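Local coordinates for protein heavy metal cation tricomponent efflux pump ZneA(CzcA-like) (PDB 4K0J) that exports zinc ions in exchange for protons as the inner-membrane RND pump of a tricomponent heavy-metal efflux system, at residues 666-672 and 841-847; 81-87 and 797-803. One frame throughout, in Å; residues are numbered along the deposited sequence.

Contact 1 (666-672 and 841-847)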
loop_
_atom_site.group_PDB
_atom_site.type_symbol
_atom_site.label_atom_id
_atom_site.label_comp_id
_atom_site.label_asym_id
_atom_site.label_seq_id
_atom_site.Cartn_x
_atom_site.Cartn_y
_atom_site.Cartn_z
ATOM N N ASP C 666 18.113 20.801 -22.791
ATOM C CA ASP C 666 19.136 19.834 -22.404
ATOM C C ASP C 666 19.935 20.339 -21.214
ATOM O O ASP C 666 20.228 19.594 -20.281
ATOM C CB ASP C 666 20.088 19.570 -23.572
ATOM C CG ASP C 666 19.369 19.485 -24.909
ATOM O OD1 ASP C 666 18.147 19.219 -24.922
ATOM O OD2 ASP C 666 20.032 19.682 -25.950
ATOM N N LEU C 667 20.281 21.619 -21.261
ATOM C CA LEU C 667 21.105 22.247 -20.239
ATOM C C LEU C 667 20.398 23.468 -19.675
ATOM O O LEU C 667 19.656 24.143 -20.386
ATOM C CB LEU C 667 22.448 22.674 -20.843
ATOM C CG LEU C 667 23.407 21.568 -21.286
ATOM C CD1 LEU C 667 24.406 22.094 -22.304
ATOM C CD2 LEU C 667 24.128 20.991 -20.078
ATOM N N VAL C 668 20.614 23.750 -18.394
ATOM C CA VAL C 668 20.146 25.006 -17.823
ATOM C C VAL C 668 21.209 25.597 -16.924
ATOM O O VAL C 668 22.106 24.892 -16.458
ATOM C CB VAL C 668 18.846 24.854 -16.989
ATOM C CG1 VAL C 668 17.684 24.376 -17.851
ATOM C CG2 VAL C 668 19.071 23.932 -15.801
ATOM N N VAL C 669 21.102 26.899 -16.691
ATOM C CA VAL C 669 21.922 27.576 -15.696
ATOM C C VAL C 669 21.011 28.362 -14.759
ATOM O O VAL C 669 20.367 29.331 -15.166
ATOM C CB VAL C 669 22.949 28.525 -16.337
ATOM C CG1 VAL C 669 23.696 29.293 -15.257
ATOM C CG2 VAL C 669 23.923 27.744 -17.194
ATOM N N LYS C 670 20.952 27.933 -13.506
ATOM C CA LYS C 670 20.039 28.523 -12.542
ATOM C C LYS C 670 20.711 29.620 -11.717
ATOM O O LYS C 670 21.677 29.360 -10.994
ATOM C CB LYS C 670 19.469 27.427 -11.637
ATOM C CG LYS C 670 18.741 26.318 -12.395
ATOM C CD LYS C 670 18.302 25.187 -11.467
ATOM C CE LYS C 670 19.450 24.236 -11.123
ATOM N NZ LYS C 670 19.768 23.261 -12.204
ATOM N N VAL C 671 20.196 30.843 -11.843
ATOM C CA VAL C 671 20.685 32.008 -11.099
ATOM C C VAL C 671 19.771 32.317 -9.914
ATOM O O VAL C 671 18.680 32.862 -10.082
ATOM C CB VAL C 671 20.773 33.258 -12.003
ATOM C CG1 VAL C 671 21.106 34.499 -11.191
ATOM C CG2 VAL C 671 21.801 33.049 -13.101
ATOM N N TYR C 672 20.227 31.966 -8.718
ATOM C CA TYR C 672 19.389 32.028 -7.530
ATOM C C TYR C 672 19.461 33.390 -6.864
ATOM O O TYR C 672 20.439 34.109 -7.024
ATOM C CB TYR C 672 19.820 30.948 -6.536
ATOM C CG TYR C 672 19.668 29.536 -7.054
ATOM C CD1 TYR C 672 18.550 28.780 -6.737
ATOM C CD2 TYR C 672 20.643 28.957 -7.859
ATOM C CE1 TYR C 672 18.403 27.496 -7.201
ATOM C CE2 TYR C 672 20.506 27.668 -8.331
ATOM C CZ TYR C 672 19.380 26.944 -7.999
ATOM O OH TYR C 672 19.222 25.656 -8.459
ATOM N N ILE C 841 23.584 35.783 -4.177
ATOM C CA ILE C 841 23.186 35.204 -5.457
ATOM C C ILE C 841 24.124 34.084 -5.912
ATOM O O ILE C 841 25.309 34.312 -6.165
ATOM C CB ILE C 841 23.073 36.282 -6.557
ATOM C CG1 ILE C 841 21.800 37.103 -6.356
ATOM C CG2 ILE C 841 23.080 35.649 -7.946
ATOM C CD1 ILE C 841 21.419 37.943 -7.553
ATOM N N GLN C 842 23.579 32.875 -6.009
ATOM C CA GLN C 842 24.351 31.707 -6.420
ATOM C C GLN C 842 23.977 31.283 -7.836
ATOM O O GLN C 842 22.889 31.588 -8.317
ATOM C CB GLN C 842 24.112 30.546 -5.454
ATOM C CG GLN C 842 24.350 30.891 -3.991
ATOM C CD GLN C 842 24.042 29.733 -3.057
ATOM O OE1 GLN C 842 22.880 29.446 -2.764
ATOM N NE2 GLN C 842 25.086 29.063 -2.582
ATOM N N VAL C 843 24.883 30.574 -8.497
ATOM C CA VAL C 843 24.647 30.104 -9.857
ATOM C C VAL C 843 25.058 28.639 -10.030
ATOM O O VAL C 843 26.187 28.256 -9.706
ATOM C CB VAL C 843 25.393 30.971 -10.891
ATOM C CG1 VAL C 843 25.403 30.291 -12.248
ATOM C CG2 VAL C 843 24.757 32.347 -10.989
ATOM N N ALA C 844 24.139 27.823 -10.543
ATOM C CA ALA C 844 24.415 26.402 -10.740
ATOM C C ALA C 844 24.132 25.951 -12.169
ATOM O O ALA C 844 23.440 26.633 -12.918
ATOM C CB ALA C 844 23.610 25.569 -9.759
ATOM N N TRP C 845 24.679 24.797 -12.541
ATOM C CA TRP C 845 24.391 24.184 -13.834
ATOM C C TRP C 845 23.467 22.990 -13.628
ATOM O O TRP C 845 23.497 22.353 -12.575
ATOM C CB TRP C 845 25.686 23.747 -14.524
ATOM C CG TRP C 845 26.429 24.883 -15.150
ATOM C CD1 TRP C 845 27.230 25.792 -14.518
ATOM C CD2 TRP C 845 26.428 25.246 -16.535
ATOM N NE1 TRP C 845 27.726 26.696 -15.425
ATOM C CE2 TRP C 845 27.250 26.382 -16.671
ATOM C CE3 TRP C 845 25.812 24.720 -17.674
ATOM C CZ2 TRP C 845 27.471 26.998 -17.902
ATOM C CZ3 TRP C 845 26.034 25.333 -18.892
ATOM C CH2 TRP C 845 26.856 26.458 -18.998
ATOM N N GLY C 846 22.640 22.692 -14.625
ATOM C CA GLY C 846 21.691 21.598 -14.514
ATOM C C GLY C 846 21.344 20.964 -15.848
ATOM O O GLY C 846 21.678 21.503 -16.904
ATOM N N GLY C 847 20.670 19.819 -15.799
ATOM C CA GLY C 847 20.274 19.115 -17.006
ATOM C C GLY C 847 21.044 17.825 -17.199
ATOM O O GLY C 847 21.215 17.044 -16.260
#

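Contact 2 (81-87 and 797-803)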
loop_
_atom_site.group_PDB
_atom_site.type_symbol
_atom_site.label_atom_id
_atom_site.label_comp_id
_atom_site.label_asym_id
_atom_site.label_seq_id
_atom_site.Cartn_x
_atom_site.Cartn_y
_atom_site.Cartn_z
ATOM N N VAL C 81 13.795 16.313 -5.499
ATOM C CA VAL C 81 13.867 17.685 -5.989
ATOM C C VAL C 81 12.500 18.343 -5.891
ATOM O O VAL C 81 11.492 17.751 -6.280
ATOM C CB VAL C 81 14.339 17.742 -7.451
ATOM C CG1 VAL C 81 14.427 19.179 -7.931
ATOM C CG2 VAL C 81 15.683 17.063 -7.599
ATOM N N MET C 82 12.461 19.567 -5.370
ATOM C CA MET C 82 11.191 20.273 -5.255
ATOM C C MET C 82 11.193 21.628 -5.946
ATOM O O MET C 82 11.876 22.549 -5.521
ATOM C CB MET C 82 10.790 20.437 -3.795
ATOM C CG MET C 82 9.319 20.729 -3.632
ATOM S SD MET C 82 8.945 21.618 -2.116
ATOM C CE MET C 82 7.183 21.838 -2.323
ATOM N N ARG C 83 10.407 21.735 -7.012
ATOM C CA ARG C 83 10.288 22.966 -7.781
ATOM C C ARG C 83 8.870 23.511 -7.695
ATOM O O ARG C 83 7.957 22.804 -7.281
ATOM C CB ARG C 83 10.657 22.707 -9.242
ATOM C CG ARG C 83 12.125 22.922 -9.544
ATOM C CD ARG C 83 12.799 21.659 -10.040
ATOM N NE ARG C 83 12.278 21.226 -11.331
ATOM C CZ ARG C 83 12.798 20.234 -12.042
ATOM N NH1 ARG C 83 13.858 19.577 -11.590
ATOM N NH2 ARG C 83 12.259 19.899 -13.204
ATOM N N SER C 84 8.683 24.764 -8.085
ATOM C CA SER C 84 7.353 25.369 -8.065
ATOM C C SER C 84 7.275 26.636 -8.914
ATOM O O SER C 84 8.255 27.370 -9.045
ATOM C CB SER C 84 6.924 25.677 -6.627
ATOM O OG SER C 84 7.855 26.528 -5.980
ATOM N N LYS C 85 6.101 26.889 -9.485
ATOM C CA LYS C 85 5.914 28.045 -10.349
ATOM C C LYS C 85 4.576 28.731 -10.110
ATOM O O LYS C 85 3.522 28.091 -10.106
ATOM C CB LYS C 85 6.042 27.649 -11.814
ATOM C CG LYS C 85 6.304 28.816 -12.731
ATOM C CD LYS C 85 6.449 28.354 -14.170
ATOM C CE LYS C 85 7.557 27.320 -14.324
ATOM N NZ LYS C 85 7.705 26.870 -15.737
ATOM N N SER C 86 4.634 30.046 -9.930
ATOM C CA SER C 86 3.464 30.826 -9.550
ATOM C C SER C 86 3.188 31.943 -10.550
ATOM O O SER C 86 4.116 32.628 -10.999
ATOM C CB SER C 86 3.678 31.413 -8.164
ATOM O OG SER C 86 4.410 30.508 -7.354
ATOM N N THR C 87 1.911 32.127 -10.884
ATOM C CA THR C 87 1.537 33.015 -11.976
ATOM C C THR C 87 0.032 33.252 -12.100
ATOM O O THR C 87 -0.774 32.659 -11.376
ATOM C CB THR C 87 2.045 32.474 -13.336
ATOM O OG1 THR C 87 1.557 33.305 -14.398
ATOM C CG2 THR C 87 1.561 31.050 -13.551
ATOM N N THR C 797 5.584 38.153 -14.190
ATOM C CA THR C 797 4.727 37.251 -14.949
ATOM C C THR C 797 4.740 35.853 -14.351
ATOM O O THR C 797 3.708 35.173 -14.309
ATOM C CB THR C 797 5.173 37.150 -16.422
ATOM O OG1 THR C 797 5.240 38.457 -16.995
ATOM C CG2 THR C 797 4.191 36.327 -17.218
ATOM N N THR C 798 5.916 35.440 -13.882
ATOM C CA THR C 798 6.137 34.086 -13.388
ATOM C C THR C 798 7.208 34.061 -12.303
ATOM O O THR C 798 8.291 34.612 -12.483
ATOM C CB THR C 798 6.556 33.158 -14.538
ATOM O OG1 THR C 798 5.385 32.674 -15.208
ATOM C CG2 THR C 798 7.345 31.979 -14.020
ATOM N N ILE C 799 6.898 33.428 -11.174
ATOM C CA ILE C 799 7.855 33.294 -10.077
ATOM C C ILE C 799 8.199 31.828 -9.856
ATOM O O ILE C 799 7.332 31.035 -9.497
ATOM C CB ILE C 799 7.292 33.858 -8.765
ATOM C CG1 ILE C 799 6.855 35.312 -8.952
ATOM C CG2 ILE C 799 8.322 33.735 -7.659
ATOM C CD1 ILE C 799 5.852 35.781 -7.924
ATOM N N THR C 800 9.459 31.466 -10.070
ATOM C CA THR C 800 9.872 30.072 -9.937
ATOM C C THR C 800 10.754 29.845 -8.711
ATOM O O THR C 800 11.877 30.345 -8.641
ATOM C CB THR C 800 10.609 29.558 -11.201
ATOM O OG1 THR C 800 11.883 30.199 -11.322
ATOM C CG2 THR C 800 9.797 29.835 -12.450
ATOM N N ARG C 801 10.243 29.083 -7.748
ATOM C CA ARG C 801 11.001 28.772 -6.537
ATOM C C ARG C 801 11.396 27.295 -6.488
ATOM O O ARG C 801 10.541 26.409 -6.558
ATOM C CB ARG C 801 10.208 29.163 -5.286
ATOM C CG ARG C 801 10.912 30.183 -4.404
ATOM C CD ARG C 801 10.049 30.619 -3.228
ATOM N NE ARG C 801 9.922 29.588 -2.199
ATOM C CZ ARG C 801 10.589 29.586 -1.046
ATOM N NH1 ARG C 801 11.442 30.564 -0.765
ATOM N NH2 ARG C 801 10.401 28.606 -0.170
ATOM N N GLU C 802 12.699 27.042 -6.381
ATOM C CA GLU C 802 13.227 25.678 -6.339
ATOM C C GLU C 802 14.116 25.469 -5.126
ATOM O O GLU C 802 15.091 26.198 -4.939
ATOM C CB GLU C 802 14.023 25.366 -7.605
ATOM C CG GLU C 802 15.000 24.211 -7.447
ATOM C CD GLU C 802 15.810 23.961 -8.702
ATOM O OE1 GLU C 802 17.040 23.764 -8.586
ATOM O OE2 GLU C 802 15.215 23.964 -9.802
ATOM N N MET C 803 13.786 24.462 -4.323
ATOM C CA MET C 803 14.489 24.197 -3.071
ATOM C C MET C 803 14.478 25.426 -2.174
ATOM O O MET C 803 15.481 25.747 -1.532
ATOM C CB MET C 803 15.927 23.742 -3.327
ATOM C CG MET C 803 16.042 22.298 -3.756
ATOM S SD MET C 803 15.211 21.211 -2.588
ATOM C CE MET C 803 15.566 19.620 -3.306
#

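Contact 1 (666-672 and 841-847)
V668 and K670 pair with G846 and A844 through reciprocal backbone hydrogen bonds, joining strands 667-672 and 843-847 antiparallel at 153°, their axes approaching to 4.6 Å. They are the first and last strands of a beta-alpha-beta-beta-alpha-beta unit with the ferredoxin-like strand order, interrupted between its second and third strands by a long insertion, and 843-847 forms its edge within the chain. V669, V671, V843 and W845 line the face packed against helices 676-690 and 820-830. V669 divides its branches there. CG2 sits 3.4 Å from the centroid of the six-membered ring of W845, almost on the ring normal, as a CH-pi contact; CG1, anti to the backbone N (chi1 175°), reaches V843 CG1 at 3.6 Å. V671 and V843 lie alongside each other, CG2 to CG2 at 3.7 Å, while L690 covers V669 and W845 from helix 676-690. At the far end Y672 N donates to Q842 O. The same oxygen lies in the plane of the Y672 ring, at its edge, where A844 CB also meets it, and the hydroxyl bonds to E802. K670 bends at its last two torsions and brings NZ over the neighbouring strand, to 3.4 Å from G846 CA.

Contact 2 (81-87 and 797-803)
S86 and I799 form a reciprocal pair of backbone hydrogen bonds in an antiparallel ladder, whose strands run at 163°. Strand 79-87 belongs to a ferredoxin-like unit that starts with strand 46-52, and the sequence-distant strand 788-802 extends the sheet beside it. Two hydroxyls reinforce the backbone pairing. S84 OG lies 2.8 Å from R801 O and is also hydrogen-bonded to E70 OE2, so its one proton is probably shared between two acceptors; T87 OG1, set anti to its own N (chi1 175°), donates to T797 O at 2.9 Å, nearly in line with the C=O bond. On the face with R83 and K85, K85 CG touches T798 CG2 and T800 CG2, each at 3.6 Å, the lysine lying alongside T800 but slanting over T798. R83 and E802 run side by side: E802 OE2 lies beside R83 CG and CD, well out of the guanidinium plane, so any attraction is probably one of charge alone. Farther out, E802 OE1 is hydrogen-bonded to Y672 OH, R83 NH1 to L660 O, T798 OG1 to E704 OE1 and T800 OG1 to Q703 NE2. Behind the other face, E70 of helix 62-73 makes a salt bridge with R801 NE, tying both strands to the helix; S86 OG is hydrogen-bonded to T66 OG1. M803 N bonds to M82 O, and the bent M803 chain brings CE to 3.7 Å from V81 CA.

Overall arrangement
Both contacts are antiparallel strand pairs, but they hold different sheets and their centres lie 14 Å apart. Contact 1 pairs two strands of one ferredoxin-like unit; contact 2 adds strand 788-802 to the edge of another. Contact 1 closes the edge of its sheet and is only partly buried, with Q842 exposed; contact 2 is an inner pairing and more fully buried. Their chemistry differs accordingly: valines and a tryptophan packed under two helices in contact 1, hydroxyl, charged and aliphatic groups in contact 2. Strand 807-812, next to 667-672 in the first sheet, follows 788-802 closely in sequence. The two meet at E802 OE1, which probably hydrogen-bonds to Y672 OH and packs against K670 CD.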